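432aa long hypothetical deoxyribodipyrimidine photolyase (Sulfolobus tokodaii, PDB 2E0I) probably repairs UV-induced cyclobutane pyrimidine dimers in DNA with light, carrying two bound FAD molecules, the second of them implicated as a light-harvesting cofactor. Local coordinates at residues 18-23 / 154-159; 69-74 / 162-167; 207-212 / 373-378; 294-299 / 383-388. One frame throughout, in Å; residues are numbered along the deposited sequence.

Contact 1: 18-23 / 154-159; sequences GLNYAL and EPETME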
loop_
_atom_site.group_PDB
_atom_site.type_symbol
_atom_site.label_atom_id
_atom_site.label_comp_id
_atom_site.label_asym_id
_atom_site.label_seq_id
_atom_site.Cartn_x
_atom_site.Cartn_y
_atom_site.Cartn_z
ATOM N N GLY A 18 -5.945 -18.528 -7.102
ATOM C CA GLY A 18 -5.242 -19.705 -6.654
ATOM C C GLY A 18 -6.102 -20.590 -5.787
ATOM O O GLY A 18 -6.087 -21.813 -5.918
ATOM N N LEU A 19 -6.866 -19.976 -4.891
ATOM C CA LEU A 19 -7.710 -20.752 -4.003
ATOM C C LEU A 19 -8.744 -21.519 -4.813
ATOM O O LEU A 19 -9.036 -22.681 -4.517
ATOM C CB LEU A 19 -8.387 -19.838 -2.983
ATOM C CG LEU A 19 -9.313 -20.545 -1.989
ATOM C CD1 LEU A 19 -8.546 -21.636 -1.248
ATOM C CD2 LEU A 19 -9.915 -19.519 -1.031
ATOM N N ASN A 20 -9.290 -20.873 -5.845
ATOM C CA ASN A 20 -10.284 -21.513 -6.704
ATOM C C ASN A 20 -9.710 -22.763 -7.342
ATOM O O ASN A 20 -10.304 -23.832 -7.240
ATOM C CB ASN A 20 -10.756 -20.573 -7.803
ATOM C CG ASN A 20 -11.803 -19.608 -7.326
ATOM O OD1 ASN A 20 -12.506 -19.862 -6.345
ATOM N ND2 ASN A 20 -11.935 -18.498 -8.032
ATOM N N TYR A 21 -8.558 -22.637 -7.997
ATOM C CA TYR A 21 -7.949 -23.795 -8.629
ATOM C C TYR A 21 -7.691 -24.875 -7.602
ATOM O O TYR A 21 -7.924 -26.053 -7.856
ATOM C CB TYR A 21 -6.639 -23.424 -9.311
ATOM C CG TYR A 21 -6.817 -22.756 -10.646
ATOM C CD1 TYR A 21 -6.642 -21.384 -10.788
ATOM C CD2 TYR A 21 -7.156 -23.499 -11.774
ATOM C CE1 TYR A 21 -6.796 -20.764 -12.026
ATOM C CE2 TYR A 21 -7.315 -22.893 -13.014
ATOM C CZ TYR A 21 -7.132 -21.527 -13.134
ATOM O OH TYR A 21 -7.272 -20.925 -14.360
ATOM N N ALA A 22 -7.218 -24.476 -6.430
ATOM C CA ALA A 22 -6.941 -25.441 -5.381
ATOM C C ALA A 22 -8.195 -26.231 -5.023
ATOM O O ALA A 22 -8.165 -27.455 -4.930
ATOM C CB ALA A 22 -6.410 -24.732 -4.148
ATOM N N LEU A 23 -9.298 -25.521 -4.827
ATOM C CA LEU A 23 -10.560 -26.152 -4.453
ATOM C C LEU A 23 -11.134 -27.097 -5.504
ATOM O O LEU A 23 -11.750 -28.112 -5.175
ATOM C CB LEU A 23 -11.592 -25.072 -4.107
ATOM C CG LEU A 23 -11.368 -24.376 -2.761
ATOM C CD1 LEU A 23 -12.248 -23.138 -2.662
ATOM C CD2 LEU A 23 -11.653 -25.356 -1.624
ATOM N N GLU A 154 -14.114 -11.864 -14.884
ATOM C CA GLU A 154 -15.201 -11.674 -13.928
ATOM C C GLU A 154 -14.972 -12.461 -12.634
ATOM O O GLU A 154 -14.397 -13.550 -12.657
ATOM C CB GLU A 154 -16.517 -12.110 -14.569
ATOM C CG GLU A 154 -16.945 -11.267 -15.755
ATOM C CD GLU A 154 -18.045 -11.936 -16.582
ATOM O OE1 GLU A 154 -18.948 -12.575 -15.991
ATOM O OE2 GLU A 154 -18.014 -11.810 -17.827
ATOM N N PRO A 155 -15.412 -11.914 -11.484
ATOM C CA PRO A 155 -15.225 -12.621 -10.218
ATOM C C PRO A 155 -15.908 -13.968 -10.276
ATOM O O PRO A 155 -16.878 -14.138 -11.005
ATOM C CB PRO A 155 -15.891 -11.700 -9.212
ATOM C CG PRO A 155 -15.687 -10.366 -9.795
ATOM C CD PRO A 155 -15.993 -10.584 -11.248
ATOM N N GLU A 156 -15.388 -14.929 -9.527
ATOM C CA GLU A 156 -15.992 -16.248 -9.465
ATOM C C GLU A 156 -15.393 -17.035 -8.312
ATOM O O GLU A 156 -14.280 -16.756 -7.865
ATOM C CB GLU A 156 -15.787 -16.998 -10.766
ATOM C CG GLU A 156 -14.443 -17.629 -10.902
ATOM C CD GLU A 156 -14.188 -18.082 -12.317
ATOM O OE1 GLU A 156 -13.132 -18.713 -12.544
ATOM O OE2 GLU A 156 -15.038 -17.797 -13.203
ATOM N N THR A 157 -16.140 -18.015 -7.826
ATOM C CA THR A 157 -15.676 -18.818 -6.712
ATOM C C THR A 157 -16.000 -20.276 -6.971
ATOM O O THR A 157 -17.117 -20.611 -7.351
ATOM C CB THR A 157 -16.352 -18.375 -5.385
ATOM O OG1 THR A 157 -16.084 -16.989 -5.152
ATOM C CG2 THR A 157 -15.826 -19.191 -4.207
ATOM N N MET A 158 -15.018 -21.142 -6.774
ATOM C CA MET A 158 -15.234 -22.558 -6.968
ATOM C C MET A 158 -15.626 -23.191 -5.644
ATOM O O MET A 158 -15.277 -22.679 -4.579
ATOM C CB MET A 158 -13.963 -23.210 -7.507
ATOM C CG MET A 158 -14.016 -23.532 -9.008
ATOM S SD MET A 158 -14.379 -22.107 -10.081
ATOM C CE MET A 158 -16.201 -22.292 -10.339
ATOM N N GLU A 159 -16.380 -24.284 -5.718
ATOM C CA GLU A 159 -16.795 -25.006 -4.522
ATOM C C GLU A 159 -15.751 -26.108 -4.307
ATOM O O GLU A 159 -15.147 -26.585 -5.265
ATOM C CB GLU A 159 -18.211 -25.590 -4.709
ATOM C CG GLU A 159 -19.351 -24.545 -4.582
ATOM C CD GLU A 159 -20.754 -25.102 -4.913
ATOM O OE1 GLU A 159 -21.769 -24.378 -4.714
ATOM O OE2 GLU A 159 -20.840 -26.263 -5.379
#
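The carboxamide of N20 lies against the backbone of E156, T157 and M158 and bonds to it with both of its polar atoms. Its ND2 gives a hydrogen bond to the carbonyl O of E156, N20 ND2 to E156 O measuring 2.9 Å, and that oxygen sits close to the plane of the amide. On the other branch, N20 OD1 accepts the backbone N-H of M158 at 2.9 Å (OD1 to M158 N), a nearly straight bond at 164°, although the donor stands well above the carbonyl plane. Between the two grips T157 is spanned, its CA 3.4 Å from N20 OD1. N20 holds CG beside its own backbone N (chi1 -81°), which swings the amide off the helix side and onto the passing chain. M158 starts toward the helix, its CB 3.7 Å from the carbonyl O of N20, and then its chain bends and carries the sulfur off. One turn further along, L23 puts CD1 3.6 Å from the carbonyl O of M158.

The segment 154-159 belongs to the long linker that follows helix 140-147, and here it runs past helix 17-25 of the Rossmann-like N-terminal domain. The loop before that helix holds the same piece of chain: T157 OG1 bonds to E14 and to the backbone of D15, and D15 also takes the N-H of E156. With its oxygen and its nitrogen both engaged, the buried N20 amide has its rotation fixed, and it satisfies backbone groups of irregular chain much as a neighbouring strand would.

Contact 2: 69-74 / 162-167; sequences GSRLNV and FDVTDS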
loop_
_atom_site.group_PDB
_atom_site.type_symbol
_atom_site.label_atom_id
_atom_site.label_comp_id
_atom_site.label_asym_id
_atom_site.label_seq_id
_atom_site.Cartn_x
_atom_site.Cartn_y
_atom_site.Cartn_z
ATOM N N GLY A 69 -16.649 -25.543 8.464
ATOM C CA GLY A 69 -16.096 -26.682 9.175
ATOM C C GLY A 69 -14.603 -26.790 8.992
ATOM O O GLY A 69 -14.057 -27.875 8.772
ATOM N N SER A 70 -13.940 -25.646 9.071
ATOM C CA SER A 70 -12.504 -25.597 8.924
ATOM C C SER A 70 -12.033 -24.448 9.788
ATOM O O SER A 70 -12.740 -24.016 10.701
ATOM C CB SER A 70 -12.141 -25.351 7.462
ATOM O OG SER A 70 -10.742 -25.405 7.266
ATOM N N ARG A 71 -10.828 -23.967 9.518
ATOM C CA ARG A 71 -10.272 -22.841 10.256
ATOM C C ARG A 71 -8.919 -22.556 9.662
ATOM O O ARG A 71 -8.334 -23.396 8.982
ATOM C CB ARG A 71 -10.106 -23.144 11.755
ATOM C CG ARG A 71 -8.943 -24.065 12.093
ATOM C CD ARG A 71 -8.741 -24.186 13.603
ATOM N NE ARG A 71 -7.710 -25.171 13.967
ATOM C CZ ARG A 71 -6.403 -25.001 13.794
ATOM N NH1 ARG A 71 -5.936 -23.885 13.261
ATOM N NH2 ARG A 71 -5.554 -25.949 14.151
ATOM N N LEU A 72 -8.426 -21.358 9.923
ATOM C CA LEU A 72 -7.133 -20.958 9.418
ATOM C C LEU A 72 -6.037 -21.712 10.187
ATOM O O LEU A 72 -6.006 -21.709 11.420
ATOM C CB LEU A 72 -6.969 -19.447 9.585
ATOM C CG LEU A 72 -5.752 -18.862 8.885
ATOM C CD1 LEU A 72 -5.813 -19.222 7.402
ATOM C CD2 LEU A 72 -5.719 -17.352 9.089
ATOM N N ASN A 73 -5.156 -22.371 9.441
ATOM C CA ASN A 73 -4.048 -23.127 10.007
ATOM C C ASN A 73 -2.819 -22.231 9.993
ATOM O O ASN A 73 -2.263 -21.951 8.928
ATOM C CB ASN A 73 -3.796 -24.373 9.160
ATOM C CG ASN A 73 -4.938 -25.372 9.240
ATOM O OD1 ASN A 73 -5.023 -26.173 10.176
ATOM N ND2 ASN A 73 -5.833 -25.319 8.265
ATOM N N VAL A 74 -2.392 -21.791 11.175
ATOM C CA VAL A 74 -1.252 -20.885 11.273
ATOM C C VAL A 74 0.071 -21.536 11.664
ATOM O O VAL A 74 0.123 -22.410 12.526
ATOM C CB VAL A 74 -1.550 -19.745 12.267
ATOM C CG1 VAL A 74 -0.379 -18.782 12.324
ATOM C CG2 VAL A 74 -2.825 -19.022 11.851
ATOM N N PHE A 162 -12.699 -27.718 2.579
ATOM C CA PHE A 162 -11.632 -27.219 3.425
ATOM C C PHE A 162 -11.328 -28.189 4.567
ATOM O O PHE A 162 -12.216 -28.538 5.354
ATOM C CB PHE A 162 -12.013 -25.855 4.001
ATOM C CG PHE A 162 -11.905 -24.724 3.019
ATOM C CD1 PHE A 162 -10.664 -24.207 2.666
ATOM C CD2 PHE A 162 -13.045 -24.159 2.469
ATOM C CE1 PHE A 162 -10.561 -23.138 1.779
ATOM C CE2 PHE A 162 -12.957 -23.090 1.579
ATOM C CZ PHE A 162 -11.710 -22.576 1.234
ATOM N N ASP A 163 -10.073 -28.618 4.653
ATOM C CA ASP A 163 -9.645 -29.515 5.718
ATOM C C ASP A 163 -8.808 -28.741 6.753
ATOM O O ASP A 163 -8.559 -27.545 6.602
ATOM C CB ASP A 163 -8.846 -30.678 5.133
ATOM C CG ASP A 163 -8.596 -31.778 6.146
ATOM O OD1 ASP A 163 -9.526 -32.078 6.938
ATOM O OD2 ASP A 163 -7.476 -32.348 6.139
ATOM N N VAL A 164 -8.377 -29.424 7.806
ATOM C CA VAL A 164 -7.600 -28.790 8.863
ATOM C C VAL A 164 -6.437 -29.665 9.298
ATOM O O VAL A 164 -6.415 -30.859 9.022
ATOM C CB VAL A 164 -8.494 -28.520 10.091
ATOM C CG1 VAL A 164 -7.668 -28.049 11.268
ATOM C CG2 VAL A 164 -9.552 -27.495 9.732
ATOM N N THR A 165 -5.460 -29.059 9.959
ATOM C CA THR A 165 -4.313 -29.788 10.474
ATOM C C THR A 165 -4.323 -29.535 11.960
ATOM O O THR A 165 -4.118 -28.411 12.402
ATOM C CB THR A 165 -2.987 -29.272 9.914
ATOM O OG1 THR A 165 -2.894 -29.610 8.529
ATOM C CG2 THR A 165 -1.822 -29.898 10.656
ATOM N N ASP A 166 -4.572 -30.583 12.731
ATOM C CA ASP A 166 -4.617 -30.447 14.175
ATOM C C ASP A 166 -3.367 -29.826 14.783
ATOM O O ASP A 166 -3.471 -29.007 15.692
ATOM C CB ASP A 166 -4.892 -31.806 14.814
ATOM C CG ASP A 166 -6.346 -32.229 14.672
ATOM O OD1 ASP A 166 -6.718 -33.286 15.231
ATOM O OD2 ASP A 166 -7.118 -31.501 14.004
ATOM N N SER A 167 -2.195 -30.200 14.278
ATOM C CA SER A 167 -0.944 -29.662 14.803
ATOM C C SER A 167 -0.890 -28.121 14.811
ATOM O O SER A 167 -0.655 -27.513 15.858
ATOM C CB SER A 167 0.258 -30.221 14.011
ATOM O OG SER A 167 0.380 -29.649 12.710
#
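V164, S70 and N73 bury the most surface here, and V164 reaches both of the others with its two methyls. CG2 packs on S70, 3.4 Å from S70 OG, while CG1, held anti to the backbone N (chi1 172°), comes equally near N73 OD1 and also covers one face of the R71 guanidinium. S70 follows G69, the positive-phi residue of the Schellman motif that ends helix 48-66. Its CB meets CB of F162 at 3.5 Å, and its hydroxyl gives a weak hydrogen bond to the carbonyl of D163, 3.1 Å from S70 OG to D163 O.

N73 makes the firmer polar link. Its OD1 accepts the backbone N-H of T165 at 2.9 Å (N73 OD1 to T165 N), with an N-H...O angle of 161° and the donor tilted above the carbonyl plane. S168 OG bonds to the same oxygen and also to R71 NH2, while N73 ND2 turns to the carbonyl of P31, so both ends of the amide are engaged.

Strand 73-76 is an outermost strand of the five-stranded parallel sheet, next to strand 28-35. The chain at 162-166 runs at 61° to 69-73, past the residues that lead from helix 48-66 into the strand and past its first residue, N73. D163 pairs with V29 through the backbone and with R28 through a salt bridge, and V74 pairs with M169 by backbone hydrogen bonding.

Contact 3: 207-212 / 373-378; sequences YPAENN and KFDPEA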
loop_
_atom_site.group_PDB
_atom_site.type_symbol
_atom_site.label_atom_id
_atom_site.label_comp_id
_atom_site.label_asym_id
_atom_site.label_seq_id
_atom_site.Cartn_x
_atom_site.Cartn_y
_atom_site.Cartn_z
ATOM N N TYR A 207 -10.234 17.226 -1.832
ATOM C CA TYR A 207 -10.476 17.958 -0.605
ATOM C C TYR A 207 -10.505 17.020 0.594
ATOM O O TYR A 207 -11.446 16.258 0.778
ATOM C CB TYR A 207 -11.781 18.723 -0.751
ATOM C CG TYR A 207 -11.773 19.610 -1.973
ATOM C CD1 TYR A 207 -11.447 20.964 -1.882
ATOM C CD2 TYR A 207 -12.023 19.081 -3.238
ATOM C CE1 TYR A 207 -11.368 21.766 -3.026
ATOM C CE2 TYR A 207 -11.943 19.871 -4.383
ATOM C CZ TYR A 207 -11.615 21.209 -4.270
ATOM O OH TYR A 207 -11.510 21.972 -5.413
ATOM N N PRO A 208 -9.455 17.072 1.429
ATOM C CA PRO A 208 -9.320 16.237 2.622
ATOM C C PRO A 208 -10.451 16.425 3.611
ATOM O O PRO A 208 -10.920 15.461 4.194
ATOM C CB PRO A 208 -7.985 16.680 3.219
ATOM C CG PRO A 208 -7.254 17.265 2.077
ATOM C CD PRO A 208 -8.317 17.999 1.322
ATOM N N ALA A 209 -10.880 17.665 3.813
ATOM C CA ALA A 209 -11.947 17.944 4.763
ATOM C C ALA A 209 -13.220 17.193 4.389
ATOM O O ALA A 209 -13.933 16.682 5.252
ATOM C CB ALA A 209 -12.208 19.430 4.829
ATOM N N GLU A 210 -13.513 17.130 3.097
ATOM C CA GLU A 210 -14.690 16.408 2.632
ATOM C C GLU A 210 -14.402 14.911 2.780
ATOM O O GLU A 210 -13.306 14.521 3.182
ATOM C CB GLU A 210 -14.993 16.796 1.179
ATOM C CG GLU A 210 -15.491 18.236 1.072
ATOM C CD GLU A 210 -15.605 18.752 -0.353
ATOM O OE1 GLU A 210 -16.265 18.087 -1.187
ATOM O OE2 GLU A 210 -15.046 19.840 -0.634
ATOM N N ASN A 211 -15.369 14.061 2.483
ATOM C CA ASN A 211 -15.103 12.643 2.639
ATOM C C ASN A 211 -15.298 11.938 1.315
ATOM O O ASN A 211 -16.069 10.991 1.221
ATOM C CB ASN A 211 -16.040 12.052 3.684
ATOM C CG ASN A 211 -15.334 11.084 4.594
ATOM O OD1 ASN A 211 -15.961 10.217 5.210
ATOM N ND2 ASN A 211 -14.011 11.228 4.696
ATOM N N ASN A 212 -14.572 12.374 0.297
ATOM C CA ASN A 212 -14.759 11.799 -1.016
ATOM C C ASN A 212 -13.791 10.749 -1.512
ATOM O O ASN A 212 -13.650 10.558 -2.710
ATOM C CB ASN A 212 -14.892 12.927 -2.034
ATOM C CG ASN A 212 -16.127 13.789 -1.776
ATOM O OD1 ASN A 212 -17.257 13.286 -1.744
ATOM N ND2 ASN A 212 -15.916 15.089 -1.584
ATOM N N LYS A 373 -6.444 26.110 -1.731
ATOM C CA LYS A 373 -7.413 25.605 -2.688
ATOM C C LYS A 373 -8.162 24.373 -2.200
ATOM O O LYS A 373 -9.383 24.281 -2.370
ATOM C CB LYS A 373 -6.737 25.272 -4.015
ATOM C CG LYS A 373 -7.703 24.683 -5.020
ATOM C CD LYS A 373 -7.050 24.392 -6.350
ATOM C CE LYS A 373 -8.095 23.910 -7.342
ATOM N NZ LYS A 373 -7.496 23.672 -8.680
ATOM N N PHE A 374 -7.434 23.434 -1.593
ATOM C CA PHE A 374 -8.033 22.188 -1.127
ATOM C C PHE A 374 -8.511 22.141 0.305
ATOM O O PHE A 374 -9.030 21.120 0.745
ATOM C CB PHE A 374 -7.081 21.034 -1.406
ATOM C CG PHE A 374 -6.812 20.837 -2.860
ATOM C CD1 PHE A 374 -7.852 20.520 -3.731
ATOM C CD2 PHE A 374 -5.535 21.018 -3.378
ATOM C CE1 PHE A 374 -7.624 20.392 -5.099
ATOM C CE2 PHE A 374 -5.295 20.892 -4.749
ATOM C CZ PHE A 374 -6.341 20.579 -5.610
ATOM N N ASP A 375 -8.337 23.235 1.036
ATOM C CA ASP A 375 -8.813 23.318 2.410
ATOM C C ASP A 375 -9.111 24.790 2.677
ATOM O O ASP A 375 -8.550 25.399 3.588
ATOM C CB ASP A 375 -7.761 22.805 3.394
ATOM C CG ASP A 375 -8.366 22.396 4.737
ATOM O OD1 ASP A 375 -7.606 22.321 5.732
ATOM O OD2 ASP A 375 -9.596 22.137 4.797
ATOM N N PRO A 376 -10.014 25.375 1.876
ATOM C CA PRO A 376 -10.419 26.780 1.976
ATOM C C PRO A 376 -10.876 27.232 3.363
ATOM O O PRO A 376 -10.623 28.364 3.767
ATOM C CB PRO A 376 -11.532 26.883 0.936
ATOM C CG PRO A 376 -12.143 25.544 0.984
ATOM C CD PRO A 376 -10.930 24.652 0.979
ATOM N N GLU A 377 -11.542 26.346 4.091
ATOM C CA GLU A 377 -12.041 26.678 5.416
ATOM C C GLU A 377 -11.050 26.237 6.477
ATOM O O GLU A 377 -11.275 26.443 7.666
ATOM C CB GLU A 377 -13.375 25.974 5.655
ATOM C CG GLU A 377 -14.187 25.728 4.388
ATOM C CD GLU A 377 -14.616 27.015 3.700
ATOM O OE1 GLU A 377 -13.772 27.934 3.568
ATOM O OE2 GLU A 377 -15.794 27.104 3.281
ATOM N N ALA A 378 -9.956 25.626 6.041
ATOM C CA ALA A 378 -8.936 25.132 6.956
ATOM C C ALA A 378 -9.532 24.100 7.915
ATOM O O ALA A 378 -8.998 23.866 8.999
ATOM C CB ALA A 378 -8.323 26.287 7.736
#
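Y207 and F374 meet as a T-shaped, edge-to-face pair, the edge of F374 turned to the face of Y207. The ring centroids are 5.2 Å apart and the planes stand at 67°. F374 CD1 does the touching, 3.8 Å from Y207 CE1 and lying over the rim of the tyrosine ring more than its middle. The edge of the same tyrosine ring faces the backbone: CE1 is 3.3 Å from the carbonyl O of K373. P208 continues the contact with its ring CD, 3.3 Å from the carbonyl O of F374, and A209 CB reaches D375 OD2.

Behind this first shell, R204 makes a cation-pi contact with the Y207 ring, and the aliphatic CG of K373 lies over one face of F374. P208 packs on V311 of helix 309-322 and on F380, and F374 touches R310. D375, its CG anti to the backbone N (chi1 -159°), opens a type I turn, D375 to A378, that leads to helix 379-384.

The side chain of P208 is about 11 Å from a bound FAD. Aromatic and apolar packing is thus the substance of the contact, joining loop 207-212 to residues 373-375, at the C-terminal part of helix 367-374. D375 OD2 and OD1 take the backbone N-H groups of F380 and I381 at the start of helix 379-384, which would be expected to stabilise its anionic form.

Contact 4: 294-299 / 383-388; sequences IDAGMR and EWVEEL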
loop_
_atom_site.group_PDB
_atom_site.type_symbol
_atom_site.label_atom_id
_atom_site.label_comp_id
_atom_site.label_asym_id
_atom_site.label_seq_id
_atom_site.Cartn_x
_atom_site.Cartn_y
_atom_site.Cartn_z
ATOM N N ILE A 294 0.840 20.749 5.336
ATOM C CA ILE A 294 1.839 19.689 5.445
ATOM C C ILE A 294 1.787 19.096 6.853
ATOM O O ILE A 294 1.794 17.886 7.023
ATOM C CB ILE A 294 3.274 20.227 5.169
ATOM C CG1 ILE A 294 3.333 20.875 3.781
ATOM C CG2 ILE A 294 4.291 19.095 5.252
ATOM C CD1 ILE A 294 3.030 19.932 2.627
ATOM N N ASP A 295 1.728 19.957 7.859
ATOM C CA ASP A 295 1.657 19.523 9.248
ATOM C C ASP A 295 0.413 18.702 9.512
ATOM O O ASP A 295 0.466 17.687 10.199
ATOM C CB ASP A 295 1.670 20.738 10.166
ATOM C CG ASP A 295 3.000 21.467 10.127
ATOM O OD1 ASP A 295 3.022 22.701 10.340
ATOM O OD2 ASP A 295 4.028 20.794 9.887
ATOM N N ALA A 296 -0.713 19.143 8.968
ATOM C CA ALA A 296 -1.955 18.423 9.161
ATOM C C ALA A 296 -1.806 17.032 8.563
ATOM O O ALA A 296 -2.147 16.030 9.200
ATOM C CB ALA A 296 -3.088 19.160 8.500
ATOM N N GLY A 297 -1.283 16.969 7.343
ATOM C CA GLY A 297 -1.098 15.684 6.693
ATOM C C GLY A 297 -0.290 14.696 7.522
ATOM O O GLY A 297 -0.772 13.611 7.853
ATOM N N MET A 298 0.939 15.065 7.868
ATOM C CA MET A 298 1.795 14.183 8.641
ATOM C C MET A 298 1.162 13.773 9.956
ATOM O O MET A 298 1.195 12.596 10.330
ATOM C CB MET A 298 3.148 14.843 8.894
ATOM C CG MET A 298 3.915 15.176 7.614
ATOM S SD MET A 298 4.135 13.779 6.485
ATOM C CE MET A 298 5.371 12.776 7.390
ATOM N N ARG A 299 0.568 14.730 10.660
ATOM C CA ARG A 299 -0.045 14.404 11.936
ATOM C C ARG A 299 -1.165 13.399 11.763
ATOM O O ARG A 299 -1.256 12.440 12.532
ATOM C CB ARG A 299 -0.549 15.659 12.637
ATOM C CG ARG A 299 0.582 16.531 13.097
ATOM C CD ARG A 299 0.115 17.675 13.950
ATOM N NE ARG A 299 1.197 18.635 14.142
ATOM C CZ ARG A 299 1.119 19.694 14.937
ATOM N NH1 ARG A 299 0.004 19.921 15.625
ATOM N NH2 ARG A 299 2.145 20.537 15.031
ATOM N N GLU A 383 -8.583 20.273 12.139
ATOM C CA GLU A 383 -8.887 18.960 12.681
ATOM C C GLU A 383 -7.645 18.218 13.134
ATOM O O GLU A 383 -7.726 17.347 13.997
ATOM C CB GLU A 383 -9.623 18.118 11.640
ATOM C CG GLU A 383 -10.123 16.786 12.173
ATOM C CD GLU A 383 -11.173 16.954 13.260
ATOM O OE1 GLU A 383 -12.238 17.564 12.976
ATOM O OE2 GLU A 383 -10.932 16.479 14.397
ATOM N N TRP A 384 -6.492 18.560 12.572
ATOM C CA TRP A 384 -5.282 17.852 12.946
ATOM C C TRP A 384 -4.154 18.663 13.568
ATOM O O TRP A 384 -3.272 18.099 14.221
ATOM C CB TRP A 384 -4.768 17.061 11.745
ATOM C CG TRP A 384 -5.761 16.040 11.265
ATOM C CD1 TRP A 384 -6.628 16.164 10.216
ATOM C CD2 TRP A 384 -6.016 14.758 11.846
ATOM N NE1 TRP A 384 -7.408 15.039 10.107
ATOM C CE2 TRP A 384 -7.055 14.159 11.097
ATOM C CE3 TRP A 384 -5.467 14.055 12.927
ATOM C CZ2 TRP A 384 -7.558 12.888 11.395
ATOM C CZ3 TRP A 384 -5.964 12.792 13.222
ATOM C CH2 TRP A 384 -7.000 12.220 12.458
ATOM N N VAL A 385 -4.165 19.976 13.379
ATOM C CA VAL A 385 -3.120 20.800 13.972
ATOM C C VAL A 385 -3.699 21.498 15.192
ATOM O O VAL A 385 -4.339 22.541 15.081
ATOM C CB VAL A 385 -2.594 21.851 12.989
ATOM C CG1 VAL A 385 -1.498 22.668 13.645
ATOM C CG2 VAL A 385 -2.074 21.172 11.744
ATOM N N GLU A 386 -3.463 20.902 16.353
ATOM C CA GLU A 386 -3.952 21.407 17.636
ATOM C C GLU A 386 -3.892 22.925 17.829
ATOM O O GLU A 386 -4.909 23.572 18.074
ATOM C CB GLU A 386 -3.173 20.737 18.767
ATOM C CG GLU A 386 -3.920 20.673 20.083
ATOM C CD GLU A 386 -5.177 19.809 19.996
ATOM O OE1 GLU A 386 -5.832 19.602 21.047
ATOM O OE2 GLU A 386 -5.511 19.341 18.879
ATOM N N GLU A 387 -2.690 23.479 17.732
ATOM C CA GLU A 387 -2.471 24.908 17.909
ATOM C C GLU A 387 -3.292 25.857 17.010
ATOM O O GLU A 387 -3.724 26.918 17.457
ATOM C CB GLU A 387 -0.969 25.208 17.771
ATOM C CG GLU A 387 -0.221 24.358 16.717
ATOM C CD GLU A 387 0.330 23.021 17.254
ATOM O OE1 GLU A 387 -0.447 22.232 17.835
ATOM O OE2 GLU A 387 1.543 22.753 17.081
ATOM N N LEU A 388 -3.523 25.487 15.757
ATOM C CA LEU A 388 -4.282 26.359 14.874
ATOM C C LEU A 388 -5.775 26.116 15.004
ATOM O O LEU A 388 -6.565 26.639 14.224
ATOM C CB LEU A 388 -3.863 26.131 13.426
ATOM C CG LEU A 388 -2.366 26.190 13.138
ATOM C CD1 LEU A 388 -2.149 26.133 11.639
ATOM C CD2 LEU A 388 -1.773 27.462 13.714
#
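E387 meets the edge of the R299 guanidinium in a two-pronged salt bridge, with the guanidinium and carboxylate planes turned 59° apart. NH2 of R299 reaches E387 OE2 at 3.1 Å; that oxygen lies in the guanidinium plane, but the nitrogen approaches it from above the carboxylate plane. The second prong, R299 NH1 to E387 OE1 at 3.2 Å, is weak though straight. The arginine chain is extended from CG to NE and runs along the backbone of W384 and V385, its CD 3.4 Å from the carbonyl O of W384, while V385 CG1 covers one face of the guanidinium.

These residues join two pieces of the all-helical FAD-binding domain: helix 292-304, and the end of helix 379-384, where V385 is the first residue to leave helical geometry. A296 of helix 292-304 packs against that end, its CB 3.9 Å from V385 CG2 and 4.2 Å from W384 CB. The indole leads away from this point toward M300 and S303, and its ring meets that of F380.

Both charged groups have further partners: E387 OE2 also pairs with R288, and R299 NH2 with the carbonyl of G287. D295, whose CB touches V385 CG2, bonds to Y407 and to the backbone of T289.

In the fold
Contacts 1 and 2 follow one linker along the N-terminal domain and meet at F162, whose CE1 is 3.9 Å from L19 CD1 and whose CZ is 4.0 Å from L23 CD1; their centres are 19 Å apart. Contacts 3 and 4 form a second pair in the helical part, 13 Å between centres. They do not touch, their nearest atoms being about 5 Å apart, but the turn after helix 367-374 leads directly into helix 379-384. The two pairs lie far apart, with contacts 2 and 3 about 47 Å between centres. Contacts 2, 3 and 4 stand back from the flavins: the P208 side chain is about 11 Å from a bound FAD, and those of W384 and N73 are each about 13 Å from one.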